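Local coordinates for protein omega transaminase (Pseudomonas sp., PDB 5LHA) that probably transfers amino groups between amines and keto acids, using pyridoxal phosphate as cofactor, as a class-III aminotransferase of fold type I, at residues A[186-191]-A[195-200]; A[201-206]-A[247-252]. All blocks are in the same frame, centred on the assembly; numbering follows the deposited sequence.

Contact 1: A[186-191]-A[195-200]; sequences LLDTPW and NPWDCR
In the large domain of this fold type I transaminase, the chain leaves strand 184-187, outermost in its sheet within the chain, and turns back before helix 202-220, and residues 186-191 meet residues 195-200 across that reversal. Residues 195-198 form a type I beta turn, and the side chain of Asn195 links Trp191 O, before the turn, to the backbone of Trp197 and Cys199 in and just after it. Asn195 ND2 donates to Trp191 O at 2.7 Å, the N-H...O angle being 152°, and also to Cys199 O at 3.0 Å. The amide oxygen takes the other role: Asn195 OD1 accepts from Cys199 N at 2.9 Å in an almost straight bond (171°) that lies in the carbonyl plane on a lone pair, and weakly from Trp197 N. With chi1 at 59°, CG stands between the backbone N and the carbonyl carbon, which folds the amide back over the turn. Replacing Asn195 by an alanine removes the amide and would probably leave Trp191 O and Cys199 O without this donor and Cys199 N without this acceptor, freeing the turn to shift. On the strand side, the Asp188 carboxylate, hydrogen-bonded through OD2 to Gln212, meets the Pro196 ring from the opposite direction, Asp188 OD1 lying 3.6 Å from Pro196 CG.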
loop_
_atom_site.group_PDB
_atom_site.type_symbol
_atom_site.label_atom_id
_atom_site.label_comp_id
_atom_site.label_asym_id
_atom_site.label_seq_id
_atom_site.Cartn_x
_atom_site.Cartn_y
_atom_site.Cartn_z
ATOM N N LEU A 186 5.803 12.840 6.290
ATOM C CA LEU A 186 5.617 14.203 6.768
ATOM C C LEU A 186 6.872 14.740 7.443
ATOM O O LEU A 186 7.576 14.018 8.154
ATOM C CB LEU A 186 4.444 14.296 7.748
ATOM C CG LEU A 186 3.057 14.363 7.128
ATOM C CD1 LEU A 186 2.024 14.592 8.216
ATOM C CD2 LEU A 186 3.003 15.458 6.110
ATOM N N LEU A 187 7.127 16.023 7.224
ATOM C CA LEU A 187 8.185 16.766 7.884
ATOM C C LEU A 187 7.536 17.823 8.766
ATOM O O LEU A 187 6.411 18.248 8.511
ATOM C CB LEU A 187 9.105 17.420 6.847
ATOM C CG LEU A 187 9.620 16.459 5.777
ATOM C CD1 LEU A 187 10.121 17.203 4.567
ATOM C CD2 LEU A 187 10.731 15.602 6.361
ATOM N N ASP A 188 8.237 18.238 9.815
ATOM C CA ASP A 188 7.705 19.293 10.661
ATOM C C ASP A 188 7.696 20.618 9.912
ATOM O O ASP A 188 8.481 20.843 8.989
ATOM C CB ASP A 188 8.513 19.418 11.959
ATOM C CG ASP A 188 8.096 18.401 13.006
ATOM O OD1 ASP A 188 6.936 18.469 13.471
ATOM O OD2 ASP A 188 8.921 17.540 13.380
ATOM N N THR A 189 6.796 21.453 10.274
ATOM C CA THR A 189 6.796 22.710 9.542
ATOM C C THR A 189 7.532 23.788 10.332
ATOM O O THR A 189 7.494 23.787 11.569
ATOM C CB THR A 189 5.366 23.171 9.247
ATOM O OG1 THR A 189 5.393 24.452 8.610
ATOM C CG2 THR A 189 4.543 23.265 10.530
ATOM N N PRO A 190 8.243 24.707 9.670
ATOM C CA PRO A 190 8.935 25.773 10.411
ATOM C C PRO A 190 7.967 26.823 10.946
ATOM O O PRO A 190 7.836 27.927 10.401
ATOM C CB PRO A 190 9.910 26.338 9.374
ATOM C CG PRO A 190 9.257 26.062 8.078
ATOM C CD PRO A 190 8.559 24.746 8.232
ATOM N N TRP A 191 7.277 26.449 12.027
ATOM C CA TRP A 191 6.190 27.208 12.640
ATOM C C TRP A 191 6.698 27.756 13.967
ATOM O O TRP A 191 6.975 26.989 14.894
ATOM C CB TRP A 191 4.971 26.311 12.844
ATOM C CG TRP A 191 3.699 27.001 13.300
ATOM C CD1 TRP A 191 3.455 28.346 13.353
ATOM C CD2 TRP A 191 2.506 26.361 13.765
ATOM N NE1 TRP A 191 2.181 28.581 13.820
ATOM C CE2 TRP A 191 1.578 27.380 14.082
ATOM C CE3 TRP A 191 2.130 25.026 13.948
ATOM C CZ2 TRP A 191 0.301 27.102 14.569
ATOM C CZ3 TRP A 191 0.863 24.752 14.432
ATOM C CH2 TRP A 191 -0.040 25.786 14.734
ATOM N N ASN A 195 6.204 24.429 17.633
ATOM C CA ASN A 195 7.139 23.520 16.978
ATOM C C ASN A 195 7.772 22.624 18.033
ATOM O O ASN A 195 7.776 22.965 19.219
ATOM C CB ASN A 195 8.204 24.280 16.164
ATOM C CG ASN A 195 9.026 25.245 16.999
ATOM O OD1 ASN A 195 10.000 24.858 17.640
ATOM N ND2 ASN A 195 8.637 26.516 16.985
ATOM N N PRO A 196 8.290 21.455 17.633
ATOM C CA PRO A 196 8.848 20.504 18.617
ATOM C C PRO A 196 9.993 21.029 19.476
ATOM O O PRO A 196 10.267 20.436 20.525
ATOM C CB PRO A 196 9.337 19.345 17.734
ATOM C CG PRO A 196 8.494 19.409 16.534
ATOM C CD PRO A 196 8.160 20.852 16.295
ATOM N N TRP A 197 10.691 22.082 19.067
ATOM C CA TRP A 197 11.833 22.587 19.816
ATOM C C TRP A 197 11.490 23.778 20.692
ATOM O O TRP A 197 12.388 24.326 21.339
ATOM C CB TRP A 197 12.966 22.956 18.853
ATOM C CG TRP A 197 13.322 21.804 17.971
ATOM C CD1 TRP A 197 14.233 20.821 18.229
ATOM C CD2 TRP A 197 12.722 21.475 16.712
ATOM N NE1 TRP A 197 14.256 19.915 17.196
ATOM C CE2 TRP A 197 13.340 20.296 16.250
ATOM C CE3 TRP A 197 11.734 22.073 15.924
ATOM C CZ2 TRP A 197 13.002 19.702 15.034
ATOM C CZ3 TRP A 197 11.400 21.482 14.716
ATOM C CH2 TRP A 197 12.032 20.310 14.285
ATOM N N ASP A 198 10.219 24.182 20.730
ATOM C CA ASP A 198 9.782 25.444 21.323
ATOM C C ASP A 198 10.714 26.588 20.935
ATOM O O ASP A 198 11.013 27.464 21.754
ATOM C CB ASP A 198 9.710 25.304 22.844
ATOM C CG ASP A 198 8.818 24.163 23.271
ATOM O OD1 ASP A 198 7.952 23.760 22.464
ATOM O OD2 ASP A 198 8.993 23.653 24.399
ATOM N N CYS A 199 11.149 26.588 19.674
ATOM C CA CYS A 199 12.154 27.516 19.173
ATOM C C CYS A 199 11.469 28.734 18.558
ATOM O O CYS A 199 10.718 28.608 17.583
ATOM C CB CYS A 199 13.044 26.798 18.160
ATOM S SG CYS A 199 14.420 27.743 17.519
ATOM N N ARG A 200 11.738 29.917 19.114
ATOM C CA ARG A 200 11.123 31.144 18.627
ATOM C C ARG A 200 12.100 32.002 17.827
ATOM O O ARG A 200 11.831 33.189 17.598
ATOM C CB ARG A 200 10.551 31.955 19.791
ATOM C CG ARG A 200 9.837 31.134 20.861
ATOM C CD ARG A 200 8.754 30.247 20.292
ATOM N NE ARG A 200 8.098 29.480 21.342
ATOM C CZ ARG A 200 7.452 28.337 21.143
ATOM N NH1 ARG A 200 7.371 27.814 19.925
ATOM N NH2 ARG A 200 6.889 27.713 22.172
#

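Contact 2: A[201-206]-A[247-252]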
loop_
_atom_site.group_PDB
_atom_site.type_symbol
_atom_site.label_atom_id
_atom_site.label_comp_id
_atom_site.label_asym_id
_atom_site.label_seq_id
_atom_site.Cartn_x
_atom_site.Cartn_y
_atom_site.Cartn_z
ATOM N N ASP A 201 13.201 31.416 17.355
ATOM C CA ASP A 201 14.202 32.133 16.571
ATOM C C ASP A 201 14.209 31.579 15.156
ATOM O O ASP A 201 14.422 30.370 14.968
ATOM C CB ASP A 201 15.590 32.009 17.210
ATOM C CG ASP A 201 16.692 32.662 16.379
ATOM O OD1 ASP A 201 17.047 32.121 15.306
ATOM O OD2 ASP A 201 17.223 33.712 16.811
ATOM N N PRO A 202 13.979 32.422 14.145
ATOM C CA PRO A 202 13.777 31.901 12.779
ATOM C C PRO A 202 14.957 31.131 12.204
ATOM O O PRO A 202 14.755 30.061 11.619
ATOM C CB PRO A 202 13.483 33.174 11.971
ATOM C CG PRO A 202 13.035 34.186 12.976
ATOM C CD PRO A 202 13.821 33.884 14.215
ATOM N N GLN A 203 16.184 31.651 12.315
ATOM C CA GLN A 203 17.330 30.936 11.754
ATOM C C GLN A 203 17.535 29.595 12.452
ATOM O O GLN A 203 17.819 28.584 11.799
ATOM C CB GLN A 203 18.595 31.795 11.840
ATOM C CG GLN A 203 19.811 31.237 11.083
ATOM C CD GLN A 203 20.492 30.057 11.785
ATOM O OE1 GLN A 203 20.651 30.049 13.010
ATOM N NE2 GLN A 203 20.891 29.051 11.004
ATOM N N ALA A 204 17.402 29.567 13.780
ATOM C CA ALA A 204 17.538 28.306 14.495
ATOM C C ALA A 204 16.415 27.335 14.147
ATOM O O ALA A 204 16.635 26.119 14.133
ATOM C CB ALA A 204 17.584 28.560 16.000
ATOM N N LEU A 205 15.213 27.848 13.863
ATOM C CA LEU A 205 14.083 26.983 13.524
ATOM C C LEU A 205 14.223 26.404 12.121
ATOM O O LEU A 205 13.880 25.240 11.885
ATOM C CB LEU A 205 12.766 27.754 13.662
ATOM C CG LEU A 205 11.459 26.989 13.433
ATOM C CD1 LEU A 205 11.303 25.810 14.393
ATOM C CD2 LEU A 205 10.293 27.930 13.573
ATOM N N THR A 206 14.656 27.220 11.162
ATOM C CA THR A 206 14.950 26.703 9.832
ATOM C C THR A 206 15.990 25.596 9.887
ATOM O O THR A 206 15.838 24.559 9.229
ATOM C CB THR A 206 15.433 27.833 8.926
ATOM O OG1 THR A 206 14.367 28.764 8.717
ATOM C CG2 THR A 206 15.916 27.292 7.581
ATOM N N TRP A 247 12.775 28.302 2.589
ATOM C CA TRP A 247 12.554 27.830 1.225
ATOM C C TRP A 247 13.841 27.799 0.399
ATOM O O TRP A 247 14.034 26.854 -0.378
ATOM C CB TRP A 247 11.473 28.663 0.523
ATOM C CG TRP A 247 10.101 28.068 0.715
ATOM C CD1 TRP A 247 9.303 28.182 1.820
ATOM C CD2 TRP A 247 9.397 27.217 -0.200
ATOM N NE1 TRP A 247 8.137 27.475 1.638
ATOM C CE2 TRP A 247 8.172 26.871 0.409
ATOM C CE3 TRP A 247 9.678 26.721 -1.475
ATOM C CZ2 TRP A 247 7.226 26.060 -0.220
ATOM C CZ3 TRP A 247 8.744 25.917 -2.097
ATOM C CH2 TRP A 247 7.533 25.590 -1.467
ATOM N N PRO A 248 14.744 28.781 0.523
ATOM C CA PRO A 248 16.051 28.629 -0.143
ATOM C C PRO A 248 16.827 27.391 0.293
ATOM O O PRO A 248 17.466 26.742 -0.546
ATOM C CB PRO A 248 16.779 29.927 0.234
ATOM C CG PRO A 248 15.674 30.918 0.388
ATOM C CD PRO A 248 14.549 30.161 1.017
ATOM N N ARG A 249 16.802 27.045 1.579
ATOM C CA ARG A 249 17.487 25.834 2.018
ATOM C C ARG A 249 16.691 24.579 1.702
ATOM O O ARG A 249 17.257 23.481 1.715
ATOM C CB ARG A 249 17.786 25.908 3.513
ATOM C CG ARG A 249 18.736 27.032 3.889
ATOM C CD ARG A 249 19.160 26.923 5.339
ATOM N NE ARG A 249 19.783 25.627 5.616
ATOM C CZ ARG A 249 20.405 25.315 6.749
ATOM N NH1 ARG A 249 20.499 26.206 7.733
ATOM N NH2 ARG A 249 20.937 24.108 6.899
ATOM N N LEU A 250 15.390 24.722 1.430
ATOM C CA LEU A 250 14.612 23.629 0.858
ATOM C C LEU A 250 15.098 23.303 -0.548
ATOM O O LEU A 250 15.409 22.148 -0.863
ATOM C CB LEU A 250 13.137 24.016 0.838
ATOM C CG LEU A 250 12.095 22.919 1.001
ATOM C CD1 LEU A 250 12.371 22.136 2.269
ATOM C CD2 LEU A 250 10.717 23.550 1.040
ATOM N N ARG A 251 15.175 24.332 -1.403
ATOM C CA ARG A 251 15.688 24.187 -2.763
ATOM C C ARG A 251 17.063 23.529 -2.782
ATOM O O ARG A 251 17.334 22.656 -3.615
ATOM C CB ARG A 251 15.743 25.570 -3.422
ATOM C CG ARG A 251 16.265 25.642 -4.867
ATOM C CD ARG A 251 15.309 25.063 -5.894
ATOM N NE ARG A 251 15.476 23.628 -6.090
ATOM C CZ ARG A 251 14.732 22.911 -6.922
ATOM N NH1 ARG A 251 13.771 23.496 -7.619
ATOM N NH2 ARG A 251 14.938 21.612 -7.056
ATOM N N GLU A 252 17.952 23.948 -1.880
ATOM C CA GLU A 252 19.308 23.413 -1.883
ATOM C C GLU A 252 19.318 21.932 -1.537
ATOM O O GLU A 252 20.014 21.140 -2.183
ATOM C CB GLU A 252 20.173 24.175 -0.885
ATOM C CG GLU A 252 20.454 25.606 -1.264
ATOM C CD GLU A 252 20.988 26.400 -0.090
ATOM O OE1 GLU A 252 21.128 25.817 1.012
ATOM O OE2 GLU A 252 21.252 27.605 -0.265
#
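The first turn of helix 202-220 lies beside helix 246-256, the nearest CA atoms, Thr206 CA and Arg249 CA, being 8.3 Å apart. Both helices belong to the alpha/beta large domain of the fold type I enzymes, and the contact is light helix-helix packing, burying 111 Å² in all. Asp201 is the N-cap of the first helix, its OD1 accepting from Ala204 N at 3.0 Å in a nearly straight bond (173°), on the anti side of the carboxylate. Between the helices, the side chains of Thr206 and Arg249 each leave their backbone toward the other helix and then cross at a slant. In Thr206 a chi1 of -66° places OG1 beside the backbone N and CG2 anti to it, and this methyl reaches the aliphatic part of the arginine, with Thr206 CG2 4.0 Å from Arg249 CD. On the other branch, the hydroxyl OG1 is hydrogen-bonded to Asp245, just before the second helix, which adds a polar tie to the apolar touch. The arginine chain bends at chi3 (57°), and the side chain also packs on Ala207 and Ile210 of helix 202-220. Its guanidinium extends past Thr206 to Gln203, whose amide nitrogen NE2 sits at the guanidinium edge, near its plane, 4.4 Å from Arg249 NH1.

Contact 1 closes just before contact 2 opens, and their centres lie 11 Å apart. Leu205 joins them: it belongs to the helix of contact 2 but packs with its branch ends on the loop of contact 1, where Leu205 CD1 lies 3.5 Å from Asn195 CG and Leu205 CD2 3.6 Å from Trp191 C. Beside it, Cys199 SG packs on Ala204 CB at 3.6 Å. The start of helix 202-220 therefore serves both contacts, Ala204 and Leu205 touching the loop and Thr206 touching helix 246-256. Contact 1 also meets the second subunit, where Trp197 meets its counterpart, whereas no other chain touches contact 2. None of the four segments contributes a residue to the pyridoxamine phosphate pocket.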